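Local coordinates for fructose-bisphosphate aldolase (Slackia heliotrinireducens, PDB 4MOZ), which belongs to the DeoC/LacD family of aldolases and folds as an eight-stranded TIM barrel that assembles with further copies of itself, at residues E47-D52 with K106-K111. Residues are numbered along the deposited sequence; the frame is centred on the assembly and turned at random.
Sequences EHLNGD and KTNLVK
Two waters do much of the joining between Glu47 and Lys106 and between His48 and Asn108, for just one direct hydrogen bond spans the contact. That bond runs from Lys106 N to Glu47 OE2 (3.2 Å) and reaches the oxygen from above the carboxylate plane. Glu47 points away at CB, but with CG anti to the carbonyl carbon a bend at chi2 (-62°) brings its carboxylate back over the Lys106 backbone. The other oxygen, Glu47 OE1, stays 4.8 Å from Lys106 NZ; one water bridges them, donating to Glu47 OE1 and Glu47 O and accepting from the ammonium, which also bonds Thr107 O. Further along, the amide of Asn108 packs against Glu47 O and His48 CA, its plane turned 65° from the imidazole, and Asn108 ND2 lies at the ring edge, 3.8 Å from His48 CD2. This ND2 donates to the second water, which in turn donates to His48 O; the same carbonyl accepts Gly51 N and closes a type II' turn. His48 ND1 donates to Asp52 OD2 (2.6 Å), meeting the carboxylate on the syn side, while Asp52 OD1 pairs with Arg271. Leu49 CD1 meets Leu109 CG at 4.0 Å, and a second subunit packs on both leucines and bonds Thr107 OG1 through its Glu152. The contact thus joins loops following the first and third barrel strands, and water probably couples the opposite charges of Glu47 and Lys106 in place of a direct salt bridge.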
loop_
_atom_site.group_PDB
_atom_site.type_symbol
_atom_site.label_atom_id
_atom_site.label_comp_id
_atom_site.label_asym_id
_atom_site.label_seq_id
_atom_site.Cartn_x
_atom_site.Cartn_y
_atom_site.Cartn_z
ATOM N N GLU C 47 -10.244 -18.324 13.825
ATOM C CA GLU C 47 -11.602 -17.818 13.583
ATOM C C GLU C 47 -12.440 -17.607 14.849
ATOM O O GLU C 47 -13.043 -16.548 15.026
ATOM C CB GLU C 47 -12.355 -18.712 12.590
ATOM C CG GLU C 47 -11.736 -18.781 11.200
ATOM C CD GLU C 47 -11.694 -17.439 10.492
ATOM O OE1 GLU C 47 -12.693 -16.686 10.564
ATOM O OE2 GLU C 47 -10.661 -17.141 9.852
ATOM N N HIS C 48 -12.484 -18.613 15.719
ATOM C CA HIS C 48 -13.289 -18.525 16.935
ATOM C C HIS C 48 -12.440 -18.614 18.170
ATOM O O HIS C 48 -12.949 -18.848 19.269
ATOM C CB HIS C 48 -14.375 -19.600 16.942
ATOM C CG HIS C 48 -15.298 -19.538 15.752
ATOM N ND1 HIS C 48 -15.569 -20.612 14.990
ATOM C CD2 HIS C 48 -15.996 -18.472 15.189
ATOM C CE1 HIS C 48 -16.406 -20.258 13.999
ATOM N NE2 HIS C 48 -16.666 -18.948 14.121
ATOM N N LEU C 49 -11.136 -18.415 17.992
ATOM C CA LEU C 49 -10.159 -18.529 19.075
ATOM C C LEU C 49 -10.199 -19.920 19.710
ATOM O O LEU C 49 -10.129 -20.919 18.992
ATOM C CB LEU C 49 -10.324 -17.397 20.104
ATOM C CG LEU C 49 -9.969 -15.990 19.603
ATOM C CD1 LEU C 49 -10.191 -14.950 20.690
ATOM C CD2 LEU C 49 -8.536 -15.921 19.085
ATOM N N ASN C 50 -10.313 -19.996 21.031
ATOM C CA ASN C 50 -10.364 -21.292 21.700
ATOM C C ASN C 50 -11.799 -21.750 21.972
ATOM O O ASN C 50 -12.021 -22.767 22.630
ATOM C CB ASN C 50 -9.537 -21.269 22.995
ATOM C CG ASN C 50 -8.954 -22.630 23.341
ATOM O OD1 ASN C 50 -8.527 -23.378 22.459
ATOM N ND2 ASN C 50 -8.931 -22.960 24.635
ATOM N N GLY C 51 -12.765 -20.997 21.446
ATOM C CA GLY C 51 -14.191 -21.285 21.633
ATOM C C GLY C 51 -14.671 -22.640 21.130
ATOM O O GLY C 51 -15.554 -23.250 21.731
ATOM N N ASP C 52 -14.094 -23.115 20.029
ATOM C CA ASP C 52 -14.480 -24.409 19.469
ATOM C C ASP C 52 -13.668 -25.588 20.008
ATOM O O ASP C 52 -13.928 -26.734 19.633
ATOM C CB ASP C 52 -14.384 -24.386 17.939
ATOM C CG ASP C 52 -15.299 -23.355 17.307
ATOM O OD1 ASP C 52 -16.358 -23.033 17.893
ATOM O OD2 ASP C 52 -14.954 -22.869 16.209
ATOM N N LYS C 106 -8.958 -14.475 10.450
ATOM C CA LYS C 106 -9.197 -13.365 11.370
ATOM C C LYS C 106 -9.791 -13.928 12.655
ATOM O O LYS C 106 -10.236 -15.078 12.673
ATOM C CB LYS C 106 -10.141 -12.331 10.746
ATOM C CG LYS C 106 -11.571 -12.809 10.546
ATOM C CD LYS C 106 -12.523 -11.633 10.380
ATOM C CE LYS C 106 -13.976 -12.078 10.430
ATOM N NZ LYS C 106 -14.433 -12.372 11.817
ATOM N N THR C 107 -9.794 -13.136 13.725
ATOM C CA THR C 107 -10.487 -13.538 14.955
ATOM C C THR C 107 -11.930 -13.027 14.932
ATOM O O THR C 107 -12.284 -12.199 14.090
ATOM C CB THR C 107 -9.772 -13.052 16.238
ATOM O OG1 THR C 107 -10.013 -11.651 16.437
ATOM C CG2 THR C 107 -8.267 -13.330 16.169
ATOM N N ASN C 108 -12.751 -13.536 15.848
ATOM C CA ASN C 108 -14.141 -13.106 15.978
ATOM C C ASN C 108 -14.341 -12.072 17.090
ATOM O O ASN C 108 -15.458 -11.887 17.576
ATOM C CB ASN C 108 -15.066 -14.316 16.200
ATOM C CG ASN C 108 -14.754 -15.076 17.485
ATOM O OD1 ASN C 108 -13.653 -14.986 18.033
ATOM N ND2 ASN C 108 -15.725 -15.847 17.961
ATOM N N LEU C 109 -13.260 -11.406 17.492
ATOM C CA LEU C 109 -13.325 -10.419 18.576
ATOM C C LEU C 109 -14.048 -9.141 18.160
ATOM O O LEU C 109 -14.817 -8.578 18.939
ATOM C CB LEU C 109 -11.928 -10.102 19.119
ATOM C CG LEU C 109 -11.258 -11.212 19.941
ATOM C CD1 LEU C 109 -9.757 -10.989 20.032
ATOM C CD2 LEU C 109 -11.871 -11.326 21.330
ATOM N N VAL C 110 -13.801 -8.690 16.934
ATOM C CA VAL C 110 -14.480 -7.517 16.412
ATOM C C VAL C 110 -15.762 -7.998 15.749
ATOM O O VAL C 110 -15.715 -8.715 14.750
ATOM C CB VAL C 110 -13.600 -6.733 15.401
ATOM C CG1 VAL C 110 -14.364 -5.550 14.811
ATOM C CG2 VAL C 110 -12.313 -6.256 16.057
ATOM N N LYS C 111 -16.903 -7.621 16.316
ATOM C CA LYS C 111 -18.198 -8.001 15.753
ATOM C C LYS C 111 -18.583 -7.066 14.612
ATOM O O LYS C 111 -18.128 -5.927 14.561
ATOM C CB LYS C 111 -19.293 -8.004 16.829
ATOM C CG LYS C 111 -18.951 -8.780 18.097
ATOM C CD LYS C 111 -18.677 -10.253 17.824
ATOM C CE LYS C 111 -18.319 -10.984 19.111
ATOM N NZ LYS C 111 -17.986 -12.412 18.861
HETATM O O HOH W 1 -13.736 -15.138 12.704
HETATM O O HOH W 2 -15.142 -17.568 20.358
#